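Local coordinates for protein intimin (Escherichia coli O127:H6 str. E2348/69, PDB 6TQD) that serves as a bacterial outer-membrane adhesin of the attaching and effacing type, its D00-D0 passenger region probably forming an extended juncture near the membrane, at residues 119-132 with 195-207. Numbering follows the deposited sequence.
Sequences KTSAKADGTEAITY and SALNANAVIFVDQ
The Phe204 ring packs between Ala122, on the neighbouring parallel strand, and Ile130, on the facing sheet. Ala122 CB meets Phe204 CE1 at 3.8 Å. Ile130 and Phe204 reach in from opposite directions, Ile130 CD1 meeting Phe204 CZ at 3.8 Å. The carbonyl oxygen of Lys123 lies in the ring plane at the edge, 3.6 Å from Phe204 CD1. Ile130 CD1 also meets Val202 CG2 tip to tip. Its CG1 stands anti to the carbonyl carbon (chi1 -62°) and the chain extends from there, which carries CD1 to both partners. Tyr132 sets its hydroxyl against both methyls of Val202, while Ala199 CB sits at the ring edge, 3.7 Å from Tyr132 CE2. A water accepts a hydrogen bond from Tyr132 OH and donates one to Asn200 O.

Four backbone hydrogen bonds join 120-124 to 203-205, in parallel register. The shortest, Val205 N to Ala122 O, is 2.8 Å. Strand 121-123 is outermost in its mixed sheet, beside strand 197-205, and strand 130-138 belongs to the facing sheet. This is the beta-sandwich of a bacterial Ig-like domain, and the chain crosses to the facing sheet by the turn that follows Lys123. Val184 and Leu176 touch Phe204 from either sheet, and Phe115 meets the Tyr132 ring.

Glu128 ties the turn back to the strand and to Lys119. Its OE2 accepts from Lys123 N at 2.8 Å, and its OE1 forms a salt bridge with Lys119 NZ at 2.9 Å. Lys119 NZ also donates to Ala129 O. Asp125 OD1 accepts from Thr127 N, an Asx turn, and from Glu128 N, the straighter bond at 169°.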
ATOM      1  N   LYS A 119      12.261   4.179 -19.533  1.00 18.29           N
ATOM      2  CA  LYS A 119      12.246   5.179 -20.590  1.00 19.38           C
ATOM      3  C   LYS A 119      10.815   5.386 -21.051  1.00 18.95           C
ATOM      4  O   LYS A 119       9.993   4.471 -20.982  1.00 20.53           O
ATOM      5  CB  LYS A 119      13.053   4.726 -21.814  1.00 22.42           C
ATOM      6  CG  LYS A 119      14.456   4.279 -21.516  1.00 22.28           C
ATOM      7  CD  LYS A 119      15.042   3.540 -22.703  1.00 19.87           C
ATOM      8  CE  LYS A 119      16.427   3.026 -22.383  1.00 22.84           C
ATOM      9  NZ  LYS A 119      17.005   2.281 -23.523  1.00 18.50           N
ATOM     10  N   THR A 120      10.529   6.590 -21.546  1.00 20.80           N
ATOM     11  CA  THR A 120       9.214   6.885 -22.103  1.00 24.13           C
ATOM     12  C   THR A 120       9.168   6.661 -23.606  1.00 22.09           C
ATOM     13  O   THR A 120       8.075   6.602 -24.184  1.00 21.60           O
ATOM     14  CB  THR A 120       8.822   8.336 -21.805  1.00 29.18           C
ATOM     15  OG1 THR A 120       9.766   9.228 -22.407  1.00 30.13           O
ATOM     16  CG2 THR A 120       8.771   8.576 -20.300  1.00 32.96           C
ATOM     17  N   SER A 121      10.324   6.547 -24.244  1.00 22.60           N
ATOM     18  CA  SER A 121      10.394   6.361 -25.685  1.00 23.95           C
ATOM     19  C   SER A 121      11.672   5.604 -26.016  1.00 21.66           C
ATOM     20  O   SER A 121      12.627   5.577 -25.229  1.00 20.21           O
ATOM     21  CB  SER A 121      10.318   7.698 -26.432  1.00 25.28           C
ATOM     22  OG  SER A 121      11.449   8.506 -26.165  1.00 29.03           O
ATOM     23  N   ALA A 122      11.663   4.963 -27.179  1.00 20.75           N
ATOM     24  CA  ALA A 122      12.820   4.216 -27.652  1.00 21.02           C
ATOM     25  C   ALA A 122      12.748   4.139 -29.170  1.00 21.95           C
ATOM     26  O   ALA A 122      11.687   4.325 -29.769  1.00 22.08           O
ATOM     27  CB  ALA A 122      12.870   2.812 -27.041  1.00 20.27           C
ATOM     28  N   LYS A 123      13.894   3.865 -29.791  1.00 22.40           N
ATOM     29  CA  LYS A 123      13.921   3.754 -31.237  1.00 23.37           C
ATOM     30  C   LYS A 123      13.215   2.481 -31.689  1.00 22.68           C
ATOM     31  O   LYS A 123      13.320   1.424 -31.054  1.00 21.59           O
ATOM     32  CB  LYS A 123      15.361   3.768 -31.754  1.00 24.22           C
ATOM     33  CG  LYS A 123      15.433   3.842 -33.274  1.00 26.45           C
ATOM     34  CD  LYS A 123      16.861   3.920 -33.802  1.00 29.41           C
ATOM     35  CE  LYS A 123      16.857   3.991 -35.322  1.00 27.70           C
ATOM     36  NZ  LYS A 123      18.191   3.706 -35.917  1.00 30.24           N
ATOM     37  N   ALA A 124      12.476   2.592 -32.787  1.00 23.37           N
ATOM     38  CA  ALA A 124      11.723   1.472 -33.345  1.00 22.90           C
ATOM     39  C   ALA A 124      12.589   0.615 -34.262  1.00 25.40           C
ATOM     40  O   ALA A 124      12.224   0.334 -35.406  1.00 25.15           O
ATOM     41  CB  ALA A 124      10.497   1.996 -34.084  1.00 25.07           C
ATOM     42  N   ASP A 125      13.752   0.199 -33.762  1.00 23.03           N
ATOM     43  CA  ASP A 125      14.697  -0.595 -34.541  1.00 23.48           C
ATOM     44  C   ASP A 125      14.730  -2.059 -34.118  1.00 22.83           C
ATOM     45  O   ASP A 125      15.597  -2.802 -34.580  1.00 22.65           O
ATOM     46  CB  ASP A 125      16.100   0.009 -34.457  1.00 24.57           C
ATOM     47  CG  ASP A 125      16.641   0.075 -33.039  1.00 23.35           C
ATOM     48  OD1 ASP A 125      15.923  -0.303 -32.084  1.00 22.17           O
ATOM     49  OD2 ASP A 125      17.796   0.516 -32.879  1.00 23.90           O
ATOM     50  N   GLY A 126      13.803  -2.490 -33.273  1.00 23.43           N
ATOM     51  CA  GLY A 126      13.837  -3.847 -32.774  1.00 20.23           C
ATOM     52  C   GLY A 126      15.024  -4.163 -31.899  1.00 20.51           C
ATOM     53  O   GLY A 126      15.292  -5.341 -31.640  1.00 21.89           O
ATOM     54  N   THR A 127      15.750  -3.146 -31.441  1.00 20.20           N
ATOM     55  CA  THR A 127      17.002  -3.362 -30.725  1.00 20.03           C
ATOM     56  C   THR A 127      17.015  -2.608 -29.398  1.00 19.49           C
ATOM     57  O   THR A 127      17.388  -3.181 -28.365  1.00 18.69           O
ATOM     58  CB  THR A 127      18.197  -2.952 -31.595  1.00 21.28           C
ATOM     59  OG1 THR A 127      18.082  -3.575 -32.885  1.00 25.13           O
ATOM     60  CG2 THR A 127      19.491  -3.399 -30.964  1.00 21.14           C
ATOM     61  N   GLU A 128      16.629  -1.334 -29.398  1.00 19.98           N
ATOM     62  CA  GLU A 128      16.650  -0.586 -28.149  1.00 19.55           C
ATOM     63  C   GLU A 128      15.604  -1.145 -27.189  1.00 20.04           C
ATOM     64  O   GLU A 128      14.453  -1.358 -27.568  1.00 18.06           O
ATOM     65  CB  GLU A 128      16.401   0.904 -28.348  1.00 20.41           C
ATOM     66  CG  GLU A 128      16.573   1.637 -27.008  1.00 20.03           C
ATOM     67  CD  GLU A 128      16.500   3.147 -27.084  1.00 22.07           C
ATOM     68  OE1 GLU A 128      16.779   3.785 -26.042  1.00 21.54           O
ATOM     69  OE2 GLU A 128      16.161   3.699 -28.151  1.00 22.71           O
ATOM     70  N   ALA A 129      16.020  -1.386 -25.952  1.00 17.57           N
ATOM     71  CA  ALA A 129      15.169  -2.010 -24.953  1.00 16.41           C
ATOM     72  C   ALA A 129      14.617  -0.969 -23.996  1.00 16.20           C
ATOM     73  O   ALA A 129      15.334  -0.067 -23.549  1.00 16.65           O
ATOM     74  CB  ALA A 129      15.965  -3.048 -24.159  1.00 16.32           C
ATOM     75  N   ILE A 130      13.329  -1.107 -23.686  1.00 15.58           N
ATOM     76  CA  ILE A 130      12.695  -0.436 -22.553  1.00 15.14           C
ATOM     77  C   ILE A 130      12.542  -1.478 -21.455  1.00 14.91           C
ATOM     78  O   ILE A 130      11.944  -2.537 -21.675  1.00 14.13           O
ATOM     79  CB  ILE A 130      11.338   0.157 -22.951  1.00 15.30           C
ATOM     80  CG1 ILE A 130      11.522   1.223 -24.041  1.00 16.51           C
ATOM     81  CG2 ILE A 130      10.634   0.734 -21.727  1.00 16.90           C
ATOM     82  CD1 ILE A 130      10.221   1.833 -24.529  1.00 20.10           C
ATOM     83  N   THR A 131      13.084  -1.191 -20.273  1.00 13.77           N
ATOM     84  CA  THR A 131      13.081  -2.150 -19.175  1.00 13.61           C
ATOM     85  C   THR A 131      12.014  -1.759 -18.166  1.00 12.75           C
ATOM     86  O   THR A 131      11.990  -0.619 -17.684  1.00 12.65           O
ATOM     87  CB  THR A 131      14.443  -2.224 -18.494  1.00 15.49           C
ATOM     88  OG1 THR A 131      15.426  -2.604 -19.471  1.00 15.38           O
ATOM     89  CG2 THR A 131      14.426  -3.241 -17.374  1.00 15.89           C
ATOM     90  N   TYR A 132      11.157  -2.713 -17.835  1.00 11.54           N
ATOM     91  CA  TYR A 132      10.052  -2.511 -16.905  1.00 11.01           C
ATOM     92  C   TYR A 132      10.361  -3.190 -15.581  1.00 11.55           C
ATOM     93  O   TYR A 132      10.961  -4.263 -15.544  1.00 10.45           O
ATOM     94  CB  TYR A 132       8.763  -3.102 -17.466  1.00 10.70           C
ATOM     95  CG  TYR A 132       8.162  -2.344 -18.622  1.00 11.37           C
ATOM     96  CD1 TYR A 132       8.692  -2.438 -19.906  1.00 12.71           C
ATOM     97  CD2 TYR A 132       7.045  -1.545 -18.437  1.00 11.45           C
ATOM     98  CE1 TYR A 132       8.126  -1.739 -20.965  1.00 13.58           C
ATOM     99  CE2 TYR A 132       6.475  -0.848 -19.486  1.00 12.29           C
ATOM    100  CZ  TYR A 132       7.017  -0.952 -20.752  1.00 13.81           C
ATOM    101  OH  TYR A 132       6.462  -0.265 -21.814  1.00 15.00           O
ATOM    102  N   SER A 195      -7.185  -8.561 -11.913  1.00 10.40           N
ATOM    103  CA  SER A 195      -6.813  -8.117 -13.246  1.00 13.80           C
ATOM    104  C   SER A 195      -5.409  -7.537 -13.169  1.00 10.35           C
ATOM    105  O   SER A 195      -4.903  -7.230 -12.091  1.00 10.90           O
ATOM    106  CB  SER A 195      -7.803  -7.076 -13.778  1.00 18.34           C
ATOM    107  OG  SER A 195      -7.808  -5.922 -12.961  1.00 21.41           O
ATOM    108  N   ALA A 196      -4.769  -7.416 -14.328  1.00 12.04           N
ATOM    109  CA  ALA A 196      -3.396  -6.938 -14.378  1.00 10.56           C
ATOM    110  C   ALA A 196      -3.332  -5.423 -14.181  1.00 11.84           C
ATOM    111  O   ALA A 196      -4.315  -4.706 -14.371  1.00 16.33           O
ATOM    112  CB  ALA A 196      -2.745  -7.307 -15.722  1.00 13.09           C
ATOM    113  N   LEU A 197      -2.152  -4.941 -13.758  1.00 10.65           N
ATOM    114  CA  LEU A 197      -1.859  -3.520 -13.651  1.00 10.97           C
ATOM    115  C   LEU A 197      -1.125  -3.072 -14.915  1.00 11.61           C
ATOM    116  O   LEU A 197      -0.047  -3.589 -15.220  1.00 11.47           O
ATOM    117  CB  LEU A 197      -0.971  -3.245 -12.432  1.00 10.91           C
ATOM    118  CG  LEU A 197      -0.548  -1.780 -12.253  1.00 14.95           C
ATOM    119  CD1 LEU A 197      -1.781  -0.903 -11.996  1.00 18.22           C
ATOM    120  CD2 LEU A 197       0.464  -1.621 -11.119  1.00 12.88           C
ATOM    121  N   ASN A 198      -1.698  -2.099 -15.628  1.00 12.32           N
ATOM    122  CA  ASN A 198      -1.069  -1.566 -16.835  1.00 13.00           C
ATOM    123  C   ASN A 198      -0.031  -0.506 -16.490  1.00 13.02           C
ATOM    124  O   ASN A 198      -0.293   0.395 -15.687  1.00 16.18           O
ATOM    125  CB  ASN A 198      -2.112  -0.907 -17.739  1.00 13.81           C
ATOM    126  CG  ASN A 198      -3.038  -1.901 -18.399  1.00 16.66           C
ATOM    127  OD1 ASN A 198      -2.877  -3.107 -18.260  1.00 15.04           O
ATOM    128  ND2 ASN A 198      -4.022  -1.391 -19.125  1.00 20.00           N
ATOM    129  N   ALA A 199       1.133  -0.596 -17.117  1.00 13.17           N
ATOM    130  CA  ALA A 199       2.084   0.500 -17.081  1.00 13.76           C
ATOM    131  C   ALA A 199       1.597   1.642 -17.981  1.00 14.92           C
ATOM    132  O   ALA A 199       0.736   1.465 -18.842  1.00 15.98           O
ATOM    133  CB  ALA A 199       3.439   0.042 -17.617  1.00 15.00           C
ATOM    134  N   ASN A 200       2.186   2.820 -17.786  1.00 16.79           N
ATOM    135  CA  ASN A 200       1.910   3.925 -18.689  1.00 20.96           C
ATOM    136  C   ASN A 200       2.406   3.574 -20.090  1.00 19.25           C
ATOM    137  O   ASN A 200       3.370   2.827 -20.262  1.00 18.69           O
ATOM    138  CB  ASN A 200       2.611   5.196 -18.211  1.00 26.65           C
ATOM    139  CG  ASN A 200       1.943   5.814 -17.000  1.00 31.86           C
ATOM    140  OD1 ASN A 200       0.787   5.521 -16.690  1.00 31.75           O
ATOM    141  ND2 ASN A 200       2.672   6.684 -16.310  1.00 38.66           N
ATOM    142  N   ALA A 201       1.726   4.108 -21.097  1.00 18.64           N
ATOM    143  CA  ALA A 201       2.121   3.845 -22.468  1.00 19.24           C
ATOM    144  C   ALA A 201       3.519   4.384 -22.702  1.00 21.00           C
ATOM    145  O   ALA A 201       3.904   5.413 -22.141  1.00 22.57           O
ATOM    146  CB  ALA A 201       1.154   4.532 -23.433  1.00 19.91           C
ATOM    147  N   VAL A 202       4.285   3.666 -23.523  1.00 17.64           N
ATOM    148  CA  VAL A 202       5.552   4.136 -24.057  1.00 18.00           C
ATOM    149  C   VAL A 202       5.379   4.227 -25.564  1.00 18.91           C
ATOM    150  O   VAL A 202       4.443   3.675 -26.136  1.00 19.13           O
ATOM    151  CB  VAL A 202       6.725   3.213 -23.692  1.00 17.40           C
ATOM    152  CG1 VAL A 202       6.879   3.121 -22.181  1.00 17.57           C
ATOM    153  CG2 VAL A 202       6.528   1.826 -24.292  1.00 17.29           C
ATOM    154  N   ILE A 203       6.290   4.940 -26.209  1.00 19.45           N
ATOM    155  CA  ILE A 203       6.211   5.164 -27.647  1.00 22.08           C
ATOM    156  C   ILE A 203       7.536   4.774 -28.281  1.00 22.77           C
ATOM    157  O   ILE A 203       8.601   5.205 -27.823  1.00 22.05           O
ATOM    158  CB  ILE A 203       5.836   6.624 -27.977  1.00 26.23           C
ATOM    159  CG1 ILE A 203       5.608   6.779 -29.481  1.00 32.44           C
ATOM    160  CG2 ILE A 203       6.920   7.582 -27.493  1.00 26.37           C
ATOM    161  CD1 ILE A 203       4.838   8.037 -29.848  1.00 38.08           C
ATOM    162  N   PHE A 204       7.472   3.992 -29.356  1.00 20.92           N
ATOM    163  CA  PHE A 204       8.649   3.693 -30.168  1.00 21.24           C
ATOM    164  C   PHE A 204       8.645   4.634 -31.366  1.00 22.31           C
ATOM    165  O   PHE A 204       7.609   4.814 -32.018  1.00 23.31           O
ATOM    166  CB  PHE A 204       8.631   2.231 -30.615  1.00 21.30           C
ATOM    167  CG  PHE A 204       8.934   1.251 -29.507  1.00 19.99           C
ATOM    168  CD1 PHE A 204      10.239   0.897 -29.209  1.00 19.64           C
ATOM    169  CD2 PHE A 204       7.912   0.698 -28.749  1.00 19.41           C
ATOM    170  CE1 PHE A 204      10.523   0.003 -28.200  1.00 18.74           C
ATOM    171  CE2 PHE A 204       8.193  -0.195 -27.732  1.00 18.50           C
ATOM    172  CZ  PHE A 204       9.496  -0.542 -27.453  1.00 18.17           C
ATOM    173  N   VAL A 205       9.805   5.238 -31.646  1.00 22.64           N
ATOM    174  CA  VAL A 205       9.917   6.351 -32.582  1.00 24.34           C
ATOM    175  C   VAL A 205      10.873   5.994 -33.714  1.00 24.83           C
ATOM    176  O   VAL A 205      11.930   5.394 -33.487  1.00 26.06           O
ATOM    177  CB  VAL A 205      10.398   7.627 -31.854  1.00 27.70           C
ATOM    178  CG1 VAL A 205      10.346   8.833 -32.784  1.00 31.92           C
ATOM    179  CG2 VAL A 205       9.565   7.881 -30.600  1.00 30.18           C
ATOM    180  N   ASP A 206      10.506   6.376 -34.928  1.00 27.10           N
ATOM    181  CA  ASP A 206      11.409   6.224 -36.060  1.00 33.60           C
ATOM    182  C   ASP A 206      12.366   7.410 -36.120  1.00 35.00           C
ATOM    183  O   ASP A 206      12.012   8.545 -35.781  1.00 33.60           O
ATOM    184  CB  ASP A 206      10.637   6.171 -37.378  1.00 41.57           C
ATOM    185  CG  ASP A 206      10.013   4.817 -37.638  1.00 47.95           C
ATOM    186  OD1 ASP A 206      10.543   3.804 -37.133  1.00 49.20           O
ATOM    187  OD2 ASP A 206       8.996   4.767 -38.362  1.00 51.19           O
ATOM    188  N   GLN A 207      13.591   7.137 -36.553  1.00 38.52           N
ATOM    189  CA  GLN A 207      14.619   8.168 -36.634  1.00 41.71           C
ATOM    190  C   GLN A 207      15.869   7.631 -37.319  1.00 43.52           C
ATOM    191  O   GLN A 207      16.012   6.424 -37.510  1.00 44.40           O
ATOM    192  CB  GLN A 207      14.965   8.677 -35.235  1.00 43.06           C
ATOM    193  CG  GLN A 207      15.406   7.592 -34.267  1.00 46.16           C
ATOM    194  CD  GLN A 207      15.546   8.105 -32.848  1.00 49.61           C
ATOM    195  OE1 GLN A 207      14.579   8.129 -32.086  1.00 52.04           O
ATOM    196  NE2 GLN A 207      16.754   8.524 -32.485  1.00 51.56           N
ATOM    197  OXT GLN A 207      16.760   8.389 -37.696  1.00 44.58           O
TER
HETATM  198  O   HOH W   1      17.716   4.934 -38.320  1.00 34.97           O
HETATM  199  O   HOH W   2       3.888   0.493 -21.568  1.00 12.46           O